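Local coordinates for CCHC-type domain-containing protein (Trypanosoma brucei brucei, PDB 7C45) that probably acts as a 3'-5' RNA exonuclease that trims guide RNA, and carries two zinc knuckles alongside its nuclease domain, at residues 14-25 with 67-78; 50-58 with 105-114. All coordinates share one frame; numbering follows the deposited sequence.

Both contacts belong to the exonuclease domain and reach the same mixed sheet. Interaction 1 pairs an outermost strand, 16-19, with strand 70-74; interaction 2 sets the loop leading into strand 57-64, the next neighbour of 70-74, against helix 104-114. Their centres lie about 20 Å apart, yet they touch where helix 75-78 meets the start of strand 57-64: Leu76 CD1 packs on Arg56 NE at 3.6 Å, and Val75 CB lies 3.9 Å from Ile57 CG2. Interaction 2 is the one at the RNA, with the Asp106 side chain about 4 Å from a bound calcium ion, whereas the nearest atom of interaction 1 is about 11 Å from the nucleic acid.

Interaction 1: 14-25 with 67-78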
loop_
_atom_site.group_PDB
_atom_site.type_symbol
_atom_site.label_atom_id
_atom_site.label_comp_id
_atom_site.label_asym_id
_atom_site.label_seq_id
_atom_site.Cartn_x
_atom_site.Cartn_y
_atom_site.Cartn_z
ATOM N N TYR A 14 -13.042 0.722 -11.883
ATOM C CA TYR A 14 -13.766 1.645 -11.016
ATOM C C TYR A 14 -13.449 3.087 -11.411
ATOM O O TYR A 14 -12.272 3.474 -11.426
ATOM C CB TYR A 14 -13.408 1.456 -9.552
ATOM C CG TYR A 14 -13.936 0.219 -8.849
ATOM C CD1 TYR A 14 -14.706 -0.739 -9.513
ATOM C CD2 TYR A 14 -13.653 0.011 -7.507
ATOM C CE1 TYR A 14 -15.181 -1.860 -8.839
ATOM C CE2 TYR A 14 -14.115 -1.088 -6.837
ATOM C CZ TYR A 14 -14.882 -2.031 -7.506
ATOM O OH TYR A 14 -15.339 -3.119 -6.800
ATOM N N PRO A 15 -14.445 3.896 -11.748
ATOM C CA PRO A 15 -14.173 5.306 -12.025
ATOM C C PRO A 15 -13.870 6.052 -10.736
ATOM O O PRO A 15 -14.254 5.637 -9.651
ATOM C CB PRO A 15 -15.476 5.807 -12.658
ATOM C CG PRO A 15 -16.521 4.800 -12.296
ATOM C CD PRO A 15 -15.884 3.594 -11.682
ATOM N N TYR A 16 -13.163 7.160 -10.869
ATOM C CA TYR A 16 -13.012 8.055 -9.732
ATOM C C TYR A 16 -14.132 9.093 -9.706
ATOM O O TYR A 16 -14.740 9.430 -10.730
ATOM C CB TYR A 16 -11.656 8.769 -9.744
ATOM C CG TYR A 16 -11.433 9.752 -10.864
ATOM C CD1 TYR A 16 -11.995 11.022 -10.821
ATOM C CD2 TYR A 16 -10.624 9.438 -11.942
ATOM C CE1 TYR A 16 -11.806 11.932 -11.853
ATOM C CE2 TYR A 16 -10.427 10.342 -12.974
ATOM C CZ TYR A 16 -11.005 11.589 -12.916
ATOM O OH TYR A 16 -10.813 12.493 -13.930
ATOM N N ARG A 17 -14.363 9.623 -8.514
ATOM C CA ARG A 17 -15.347 10.672 -8.277
ATOM C C ARG A 17 -14.723 11.692 -7.342
ATOM O O ARG A 17 -14.391 11.346 -6.212
ATOM C CB ARG A 17 -16.610 10.107 -7.646
ATOM C CG ARG A 17 -17.766 11.059 -7.618
ATOM C CD ARG A 17 -19.037 10.234 -7.676
ATOM N NE ARG A 17 -18.997 9.384 -8.854
ATOM C CZ ARG A 17 -19.627 8.220 -8.967
ATOM N NH1 ARG A 17 -19.516 7.522 -10.094
ATOM N NH2 ARG A 17 -20.346 7.740 -7.952
ATOM N N VAL A 18 -14.574 12.932 -7.816
ATOM C CA VAL A 18 -13.999 13.993 -6.993
ATOM C C VAL A 18 -15.006 14.415 -5.934
ATOM O O VAL A 18 -16.157 14.735 -6.247
ATOM C CB VAL A 18 -13.595 15.196 -7.859
ATOM C CG1 VAL A 18 -13.117 16.351 -6.960
ATOM C CG2 VAL A 18 -12.533 14.806 -8.854
ATOM N N VAL A 19 -14.580 14.437 -4.689
ATOM C CA VAL A 19 -15.446 14.822 -3.584
ATOM C C VAL A 19 -14.951 16.181 -3.100
ATOM O O VAL A 19 -13.980 16.272 -2.343
ATOM C CB VAL A 19 -15.458 13.765 -2.470
ATOM C CG1 VAL A 19 -16.314 14.218 -1.293
ATOM C CG2 VAL A 19 -15.996 12.438 -3.041
ATOM N N ASP A 20 -15.605 17.255 -3.556
ATOM C CA ASP A 20 -15.081 18.586 -3.296
ATOM C C ASP A 20 -16.153 19.575 -2.850
ATOM O O ASP A 20 -15.869 20.771 -2.767
ATOM C CB ASP A 20 -14.340 19.112 -4.520
ATOM C CG ASP A 20 -15.200 19.171 -5.763
ATOM O OD1 ASP A 20 -16.350 18.670 -5.771
ATOM O OD2 ASP A 20 -14.686 19.700 -6.757
ATOM N N THR A 21 -17.357 19.098 -2.539
ATOM C CA THR A 21 -18.382 19.908 -1.911
ATOM C C THR A 21 -18.935 19.166 -0.702
ATOM O O THR A 21 -18.807 17.947 -0.565
ATOM C CB THR A 21 -19.535 20.238 -2.871
ATOM O OG1 THR A 21 -20.265 19.043 -3.164
ATOM C CG2 THR A 21 -18.991 20.804 -4.177
ATOM N N HIS A 22 -19.578 19.932 0.178
ATOM C CA HIS A 22 -20.210 19.340 1.347
ATOM C C HIS A 22 -21.265 18.314 0.942
ATOM O O HIS A 22 -21.351 17.239 1.546
ATOM C CB HIS A 22 -20.814 20.450 2.215
ATOM C CG HIS A 22 -21.369 19.970 3.519
ATOM N ND1 HIS A 22 -20.575 19.447 4.517
ATOM C CD2 HIS A 22 -22.637 19.935 3.990
ATOM C CE1 HIS A 22 -21.330 19.108 5.546
ATOM N NE2 HIS A 22 -22.585 19.395 5.252
ATOM N N GLU A 23 -22.046 18.602 -0.102
ATOM C CA GLU A 23 -23.039 17.629 -0.553
ATOM C C GLU A 23 -22.366 16.335 -1.004
ATOM O O GLU A 23 -22.783 15.231 -0.622
ATOM C CB GLU A 23 -23.891 18.209 -1.681
ATOM C CG GLU A 23 -24.977 19.157 -1.200
ATOM C CD GLU A 23 -25.925 18.504 -0.204
ATOM O OE1 GLU A 23 -26.320 17.341 -0.432
ATOM O OE2 GLU A 23 -26.266 19.146 0.813
ATOM N N LYS A 24 -21.311 16.450 -1.810
ATOM C CA LYS A 24 -20.633 15.243 -2.270
ATOM C C LYS A 24 -20.018 14.474 -1.107
ATOM O O LYS A 24 -19.966 13.235 -1.116
ATOM C CB LYS A 24 -19.574 15.616 -3.303
ATOM C CG LYS A 24 -20.164 16.009 -4.677
ATOM C CD LYS A 24 -19.089 16.696 -5.494
ATOM C CE LYS A 24 -19.614 17.571 -6.615
ATOM N NZ LYS A 24 -18.488 17.977 -7.503
ATOM N N LEU A 25 -19.530 15.194 -0.099
ATOM C CA LEU A 25 -18.904 14.566 1.056
ATOM C C LEU A 25 -19.894 13.741 1.867
ATOM O O LEU A 25 -19.559 12.654 2.345
ATOM C CB LEU A 25 -18.269 15.640 1.930
ATOM C CG LEU A 25 -17.677 15.223 3.281
ATOM C CD1 LEU A 25 -16.464 14.284 3.107
ATOM C CD2 LEU A 25 -17.282 16.461 4.064
ATOM N N LYS A 67 -18.937 -0.011 -2.781
ATOM C CA LYS A 67 -19.343 0.712 -3.975
ATOM C C LYS A 67 -18.216 0.699 -4.999
ATOM O O LYS A 67 -17.045 0.850 -4.630
ATOM C CB LYS A 67 -19.756 2.138 -3.605
ATOM C CG LYS A 67 -20.341 2.923 -4.750
ATOM C CD LYS A 67 -20.627 4.353 -4.383
ATOM C CE LYS A 67 -21.856 4.849 -5.117
ATOM N NZ LYS A 67 -22.993 3.886 -4.996
ATOM N N PRO A 68 -18.513 0.500 -6.281
ATOM C CA PRO A 68 -17.464 0.396 -7.316
ATOM C C PRO A 68 -17.000 1.755 -7.809
ATOM O O PRO A 68 -17.161 2.111 -8.983
ATOM C CB PRO A 68 -18.184 -0.392 -8.425
ATOM C CG PRO A 68 -19.588 0.060 -8.300
ATOM C CD PRO A 68 -19.841 0.166 -6.829
ATOM N N VAL A 69 -16.398 2.530 -6.901
ATOM C CA VAL A 69 -15.959 3.884 -7.204
ATOM C C VAL A 69 -14.713 4.169 -6.375
ATOM O O VAL A 69 -14.523 3.595 -5.304
ATOM C CB VAL A 69 -17.063 4.936 -6.898
ATOM C CG1 VAL A 69 -17.229 5.127 -5.414
ATOM C CG2 VAL A 69 -16.767 6.275 -7.562
ATOM N N VAL A 70 -13.886 5.087 -6.857
ATOM C CA VAL A 70 -12.775 5.634 -6.077
ATOM C C VAL A 70 -13.149 7.058 -5.685
ATOM O O VAL A 70 -13.383 7.900 -6.559
ATOM C CB VAL A 70 -11.462 5.614 -6.876
ATOM C CG1 VAL A 70 -10.339 6.337 -6.110
ATOM C CG2 VAL A 70 -11.082 4.180 -7.220
ATOM N N PHE A 71 -13.260 7.318 -4.389
ATOM C CA PHE A 71 -13.552 8.681 -3.948
ATOM C C PHE A 71 -12.240 9.440 -3.858
ATOM O O PHE A 71 -11.296 8.955 -3.236
ATOM C CB PHE A 71 -14.253 8.695 -2.594
ATOM C CG PHE A 71 -15.665 8.131 -2.610
ATOM C CD1 PHE A 71 -16.647 8.716 -3.384
ATOM C CD2 PHE A 71 -15.998 7.048 -1.788
ATOM C CE1 PHE A 71 -17.939 8.219 -3.372
ATOM C CE2 PHE A 71 -17.282 6.532 -1.772
ATOM C CZ PHE A 71 -18.258 7.122 -2.552
ATOM N N LEU A 72 -12.174 10.614 -4.475
ATOM C CA LEU A 72 -11.018 11.491 -4.326
ATOM C C LEU A 72 -11.466 12.658 -3.458
ATOM O O LEU A 72 -12.127 13.580 -3.942
ATOM C CB LEU A 72 -10.490 11.971 -5.670
ATOM C CG LEU A 72 -10.116 10.865 -6.657
ATOM C CD1 LEU A 72 -9.749 11.485 -7.979
ATOM C CD2 LEU A 72 -8.953 10.049 -6.090
ATOM N N PHE A 73 -11.123 12.612 -2.183
ATOM C CA PHE A 73 -11.547 13.660 -1.268
ATOM C C PHE A 73 -10.632 14.856 -1.453
ATOM O O PHE A 73 -9.434 14.765 -1.189
ATOM C CB PHE A 73 -11.505 13.180 0.174
ATOM C CG PHE A 73 -12.560 12.171 0.503
ATOM C CD1 PHE A 73 -13.856 12.580 0.769
ATOM C CD2 PHE A 73 -12.260 10.821 0.550
ATOM C CE1 PHE A 73 -14.835 11.664 1.078
ATOM C CE2 PHE A 73 -13.239 9.889 0.875
ATOM C CZ PHE A 73 -14.524 10.316 1.148
ATOM N N ASP A 74 -11.193 15.974 -1.914
ATOM C CA ASP A 74 -10.403 17.189 -2.091
ATOM C C ASP A 74 -10.366 17.911 -0.743
ATOM O O ASP A 74 -11.154 18.815 -0.453
ATOM C CB ASP A 74 -10.981 18.049 -3.206
ATOM C CG ASP A 74 -10.125 19.263 -3.507
ATOM O OD1 ASP A 74 -9.230 19.571 -2.711
ATOM O OD2 ASP A 74 -10.363 19.922 -4.532
ATOM N N VAL A 75 -9.435 17.470 0.111
ATOM C CA VAL A 75 -9.305 18.062 1.442
ATOM C C VAL A 75 -8.880 19.532 1.341
ATOM O O VAL A 75 -9.311 20.366 2.140
ATOM C CB VAL A 75 -8.321 17.206 2.282
ATOM C CG1 VAL A 75 -8.045 17.840 3.653
ATOM C CG2 VAL A 75 -8.874 15.808 2.470
ATOM N N LEU A 76 -8.040 19.875 0.366
ATOM C CA LEU A 76 -7.620 21.272 0.212
ATOM C C LEU A 76 -8.827 22.173 -0.015
ATOM O O LEU A 76 -8.959 23.227 0.618
ATOM C CB LEU A 76 -6.626 21.404 -0.942
ATOM C CG LEU A 76 -6.016 22.769 -1.232
ATOM C CD1 LEU A 76 -5.150 23.195 -0.056
ATOM C CD2 LEU A 76 -5.250 22.761 -2.565
ATOM N N THR A 77 -9.772 21.715 -0.845
ATOM C CA THR A 77 -10.939 22.542 -1.135
ATOM C C THR A 77 -11.965 22.472 -0.003
ATOM O O THR A 77 -12.478 23.497 0.431
ATOM C CB THR A 77 -11.555 22.114 -2.466
ATOM O OG1 THR A 77 -10.625 22.367 -3.532
ATOM C CG2 THR A 77 -12.826 22.899 -2.719
ATOM N N LEU A 78 -12.273 21.265 0.487
ATOM C CA LEU A 78 -13.245 21.110 1.568
ATOM C C LEU A 78 -12.810 21.823 2.848
ATOM O O LEU A 78 -13.655 22.315 3.605
ATOM C CB LEU A 78 -13.445 19.627 1.869
ATOM C CG LEU A 78 -14.109 18.789 0.779
ATOM C CD1 LEU A 78 -13.982 17.307 1.138
ATOM C CD2 LEU A 78 -15.579 19.187 0.623
HETATM O O HOH W 1 -11.666 19.934 -6.893
#
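The Tyr14 ring lies with one face on Pro68: CA sits 3.4 Å above the plane over its centre, and CB makes a CH-pi contact 3.8 Å from the ring centroid. The guanidinium of Arg17 is covered on one face by a methyl, Val69 CG2, 3.7 Å from CZ, while Lys67 CE comes to its edge. A Val69 chi1 of 73° sends CG2 over this guanidinium and CG1 over one face of the Phe71 ring, toward the rim. Val19 CG1 runs beside Phe73 and meets CD1 at 3.6 Å; the Leu25 side chain crosses Phe73 at about a right angle, its CD1 touching CE1. On the other face of the sheet Tyr16 CD1 meets Leu72 CD1.

Five backbone hydrogen bonds join the strands, from Val70 N to Pro15 O through Asp74 N to Val19 O at 2.8 Å. Beyond them one water donates to both Asp20 OD2 and Asp74 OD2. Asp74 also N-caps helix 75-78, taking Thr77 N on OD1, while OD2 takes Thr77 OG1 and forms a salt bridge with Arg178. This is a parallel strand pair at the edge of the mixed sheet of an RNase H-like exonuclease domain, backed by helix 22-33.

Interaction 2: 50-58 with 105-114; sequences QAKQLGRIS and RDVEALSCQL. With nucleotides of chain B.
Gln113 reaches from its helix with its amide and serves two backbone groups of segment 50-58, one in the loop and one at the start of strand 57-64. Gln113 OE1 accepts from Ile57 N at 2.8 Å, in the carbonyl plane and on a lone pair. Gln113 NE2 donates to Gly55 O at 3.0 Å from above that carbonyl's plane, and also to a water that donates in turn to Leu54 O. The chain is extended beyond CG (chi2 -176°), which carries the amide across to the loop, and one accepted and one donated bond fix which way round it sits.

Nearer the start of the helix, Glu108 is the common acceptor. Its OE1 takes Arg105 NE and NH1 in a salt bridge, a side-on grip by two nitrogens on one oxygen, both from the same face of the carboxylate. A second water donates to Glu108 OE1 at 2.7 Å and to Arg105 O, while accepting from Leu54 N. Glu108 OE2 accepts from Gln53 NE2 at 3.0 Å, 31° out of the carboxylate plane on the syn side, from Val232 N and, weakly, from Arg105 NH1. Arg105 NH2 turns instead to Glu235. Lys52 NZ lies 3.8 Å from Arg105 NH2, with Glu235 near both, though its pairing with the lysine is long and weak.

Between these polar groups Leu54 packs its CG on Arg105 CB, and Ile57 CD1 meets Ala109 CB and Leu114 CG. Leu54 CD2 faces the RNA, 3.4 Å from O4' of U10 of chain B, and Arg105 CG lies 3.5 Å from O2 of U9 of chain B. Asp106, a manganese ligand in another structure of this protein, stands beside Asp41 close to the bound calcium. The contact thus lies against the metal site and lines the RNA path, consistent with the active site of a DEDD-type, RNase H-like exonuclease.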
loop_
_atom_site.group_PDB
_atom_site.type_symbol
_atom_site.label_atom_id
_atom_site.label_comp_id
_atom_site.label_asym_id
_atom_site.label_seq_id
_atom_site.Cartn_x
_atom_site.Cartn_y
_atom_site.Cartn_z
ATOM N N GLN A 50 14.742 16.674 2.373
ATOM C CA GLN A 50 15.124 16.465 3.767
ATOM C C GLN A 50 13.914 16.201 4.657
ATOM O O GLN A 50 13.988 15.386 5.580
ATOM C CB GLN A 50 15.921 17.668 4.283
ATOM N N ALA A 51 12.794 16.865 4.398
ATOM C CA ALA A 51 11.617 16.698 5.247
ATOM C C ALA A 51 10.936 15.360 4.967
ATOM O O ALA A 51 10.404 15.143 3.875
ATOM C CB ALA A 51 10.643 17.851 5.024
ATOM N N LYS A 52 10.937 14.468 5.958
ATOM C CA LYS A 52 10.298 13.167 5.793
ATOM C C LYS A 52 8.774 13.244 5.874
ATOM O O LYS A 52 8.080 12.445 5.218
ATOM C CB LYS A 52 10.826 12.200 6.852
ATOM C CG LYS A 52 11.506 10.969 6.294
ATOM C CD LYS A 52 12.102 10.119 7.403
ATOM C CE LYS A 52 12.676 8.837 6.848
ATOM N NZ LYS A 52 11.609 8.056 6.160
ATOM N N GLN A 53 8.238 14.164 6.677
ATOM C CA GLN A 53 6.790 14.302 6.810
ATOM C C GLN A 53 6.155 14.667 5.466
ATOM O O GLN A 53 6.719 15.424 4.674
ATOM C CB GLN A 53 6.444 15.384 7.841
ATOM C CG GLN A 53 6.749 15.062 9.303
ATOM C CD GLN A 53 8.235 14.865 9.598
ATOM O OE1 GLN A 53 9.099 15.507 8.995
ATOM N NE2 GLN A 53 8.536 13.950 10.521
ATOM N N LEU A 54 4.949 14.151 5.222
ATOM C CA LEU A 54 4.200 14.596 4.056
ATOM C C LEU A 54 3.950 16.093 4.162
ATOM O O LEU A 54 3.780 16.631 5.254
ATOM C CB LEU A 54 2.858 13.878 3.948
ATOM C CG LEU A 54 2.893 12.380 3.608
ATOM C CD1 LEU A 54 1.502 11.928 3.313
ATOM C CD2 LEU A 54 3.805 12.066 2.441
ATOM N N GLY A 55 3.913 16.757 3.014
ATOM C CA GLY A 55 3.459 18.132 2.962
ATOM C C GLY A 55 1.952 18.249 3.206
ATOM O O GLY A 55 1.280 17.316 3.636
ATOM N N ARG A 56 1.436 19.444 2.939
ATOM C CA ARG A 56 0.026 19.730 3.203
ATOM C C ARG A 56 -0.853 18.736 2.458
ATOM O O ARG A 56 -0.661 18.506 1.271
ATOM C CB ARG A 56 -0.295 21.147 2.750
ATOM C CG ARG A 56 -1.694 21.605 3.065
ATOM C CD ARG A 56 -1.796 23.075 2.665
ATOM N NE ARG A 56 -3.116 23.640 2.867
ATOM C CZ ARG A 56 -3.401 24.916 2.675
ATOM N NH1 ARG A 56 -2.442 25.760 2.286
ATOM N NH2 ARG A 56 -4.635 25.353 2.882
ATOM N N ILE A 57 -1.792 18.112 3.167
ATOM C CA ILE A 57 -2.661 17.138 2.512
ATOM C C ILE A 57 -3.456 17.818 1.408
ATOM O O ILE A 57 -4.064 18.871 1.619
ATOM C CB ILE A 57 -3.602 16.478 3.522
ATOM C CG1 ILE A 57 -2.827 15.514 4.425
ATOM C CG2 ILE A 57 -4.701 15.755 2.783
ATOM C CD1 ILE A 57 -3.645 14.979 5.558
ATOM N N SER A 58 -3.446 17.213 0.221
ATOM C CA SER A 58 -4.225 17.703 -0.910
ATOM C C SER A 58 -5.451 16.822 -1.144
ATOM O O SER A 58 -6.588 17.300 -1.119
ATOM C CB SER A 58 -3.352 17.750 -2.163
ATOM O OG SER A 58 -4.078 18.201 -3.289
ATOM N N ARG A 105 3.871 7.412 6.698
ATOM C CA ARG A 105 3.711 8.842 6.426
ATOM C C ARG A 105 2.237 9.250 6.420
ATOM O O ARG A 105 1.891 10.355 6.860
ATOM C CB ARG A 105 4.355 9.189 5.082
ATOM C CG ARG A 105 5.611 9.991 5.142
ATOM C CD ARG A 105 6.633 9.312 5.988
ATOM N NE ARG A 105 6.787 9.948 7.296
ATOM C CZ ARG A 105 7.599 9.463 8.223
ATOM N NH1 ARG A 105 7.716 10.053 9.406
ATOM N NH2 ARG A 105 8.307 8.372 7.948
ATOM N N ASP A 106 1.364 8.387 5.902
ATOM C CA ASP A 106 -0.066 8.699 5.845
ATOM C C ASP A 106 -0.631 8.911 7.233
ATOM O O ASP A 106 -1.348 9.887 7.488
ATOM C CB ASP A 106 -0.834 7.568 5.161
ATOM C CG ASP A 106 -0.561 7.494 3.676
ATOM O OD1 ASP A 106 0.066 8.421 3.139
ATOM O OD2 ASP A 106 -1.009 6.512 3.057
ATOM N N VAL A 107 -0.318 7.988 8.142
ATOM C CA VAL A 107 -0.858 8.031 9.487
ATOM C C VAL A 107 -0.288 9.222 10.243
ATOM O O VAL A 107 -1.003 9.903 11.001
ATOM C CB VAL A 107 -0.561 6.681 10.164
ATOM C CG1 VAL A 107 -0.433 6.804 11.648
ATOM C CG2 VAL A 107 -1.620 5.666 9.727
ATOM N N GLU A 108 0.993 9.532 10.000
ATOM C CA GLU A 108 1.582 10.726 10.572
ATOM C C GLU A 108 0.838 11.966 10.112
ATOM O O GLU A 108 0.565 12.852 10.915
ATOM C CB GLU A 108 3.052 10.831 10.186
ATOM C CG GLU A 108 3.726 12.084 10.712
ATOM C CD GLU A 108 5.166 12.136 10.292
ATOM O OE1 GLU A 108 5.419 11.942 9.094
ATOM O OE2 GLU A 108 6.042 12.332 11.158
ATOM N N ALA A 109 0.489 12.028 8.823
ATOM C CA ALA A 109 -0.225 13.195 8.304
ATOM C C ALA A 109 -1.654 13.239 8.812
ATOM O O ALA A 109 -2.176 14.323 9.105
ATOM C CB ALA A 109 -0.200 13.210 6.775
ATOM N N LEU A 110 -2.314 12.082 8.907
ATOM C CA LEU A 110 -3.662 12.069 9.465
ATOM C C LEU A 110 -3.657 12.609 10.889
ATOM O O LEU A 110 -4.537 13.381 11.266
ATOM C CB LEU A 110 -4.254 10.658 9.436
ATOM C CG LEU A 110 -4.587 10.129 8.039
ATOM C CD1 LEU A 110 -5.101 8.692 8.133
ATOM C CD2 LEU A 110 -5.614 11.014 7.344
ATOM N N SER A 111 -2.663 12.221 11.688
ATOM C CA SER A 111 -2.644 12.635 13.087
ATOM C C SER A 111 -2.225 14.096 13.223
ATOM O O SER A 111 -2.892 14.874 13.910
ATOM C CB SER A 111 -1.713 11.725 13.895
ATOM O OG SER A 111 -1.627 12.167 15.245
ATOM N N CYS A 112 -1.135 14.480 12.566
ATOM C CA CYS A 112 -0.607 15.840 12.681
ATOM C C CYS A 112 -1.545 16.863 12.076
ATOM O O CYS A 112 -1.802 17.913 12.675
ATOM C CB CYS A 112 0.734 15.947 11.978
ATOM S SG CYS A 112 2.059 15.178 12.867
ATOM N N GLN A 113 -2.008 16.598 10.862
ATOM C CA GLN A 113 -2.779 17.577 10.114
ATOM C C GLN A 113 -4.268 17.495 10.391
ATOM O O GLN A 113 -4.931 18.536 10.446
ATOM C CB GLN A 113 -2.510 17.420 8.623
ATOM C CG GLN A 113 -1.072 17.712 8.260
ATOM C CD GLN A 113 -0.847 17.639 6.783
ATOM O OE1 GLN A 113 -1.611 18.199 5.984
ATOM N NE2 GLN A 113 0.185 16.921 6.395
ATOM N N LEU A 114 -4.814 16.295 10.608
ATOM C CA LEU A 114 -6.252 16.160 10.766
ATOM C C LEU A 114 -6.673 15.853 12.188
ATOM O O LEU A 114 -7.862 15.982 12.499
ATOM C CB LEU A 114 -6.796 15.064 9.825
ATOM C CG LEU A 114 -6.520 15.247 8.327
ATOM C CD1 LEU A 114 -7.251 14.226 7.472
ATOM C CD2 LEU A 114 -6.863 16.665 7.890
ATOM P P U B 9 6.418 3.037 -2.541
ATOM O OP1 U B 9 5.318 2.204 -3.087
ATOM O OP2 U B 9 7.435 3.614 -3.450
ATOM O "O5'" U B 9 5.871 4.209 -1.617
ATOM C "C5'" U B 9 4.630 4.107 -0.927
ATOM C "C4'" U B 9 4.328 5.303 -0.041
ATOM O "O4'" U B 9 5.432 5.605 0.842
ATOM C "C3'" U B 9 4.040 6.632 -0.721
ATOM O "O3'" U B 9 2.740 6.700 -1.256
ATOM C "C2'" U B 9 4.295 7.639 0.392
ATOM O "O2'" U B 9 3.202 7.710 1.301
ATOM C "C1'" U B 9 5.471 6.990 1.112
ATOM N N1 U B 9 6.761 7.525 0.642
ATOM C C2 U B 9 7.148 8.791 1.083
ATOM O O2 U B 9 6.490 9.485 1.831
ATOM N N3 U B 9 8.354 9.235 0.611
ATOM C C4 U B 9 9.198 8.560 -0.246
ATOM O O4 U B 9 10.252 9.095 -0.584
ATOM C C5 U B 9 8.728 7.267 -0.659
ATOM C C6 U B 9 7.553 6.800 -0.215
ATOM P P U B 10 2.486 7.493 -2.621
ATOM O OP1 U B 10 1.025 7.439 -2.824
ATOM O OP2 U B 10 3.418 6.993 -3.675
ATOM O "O5'" U B 10 2.910 8.994 -2.278
ATOM C "C5'" U B 10 2.066 9.807 -1.478
ATOM C "C4'" U B 10 2.664 11.168 -1.244
ATOM O "O4'" U B 10 4.029 11.012 -0.809
ATOM C "C3'" U B 10 2.770 12.070 -2.461
ATOM O "O3'" U B 10 1.566 12.748 -2.739
ATOM C "C2'" U B 10 3.895 13.017 -2.079
ATOM O "O2'" U B 10 3.395 14.029 -1.216
ATOM C "C1'" U B 10 4.806 12.093 -1.272
ATOM N N1 U B 10 5.920 11.555 -2.075
ATOM C C2 U B 10 6.996 12.398 -2.237
ATOM O O2 U B 10 7.013 13.523 -1.760
ATOM N N3 U B 10 8.024 11.869 -2.979
ATOM C C4 U B 10 8.069 10.610 -3.542
ATOM O O4 U B 10 9.064 10.283 -4.181
ATOM C C5 U B 10 6.915 9.792 -3.317
ATOM C C6 U B 10 5.899 10.283 -2.601
HETATM O O HOH W 2 3.526 12.524 7.325
HETATM O O HOH W 3 2.504 15.342 7.714
#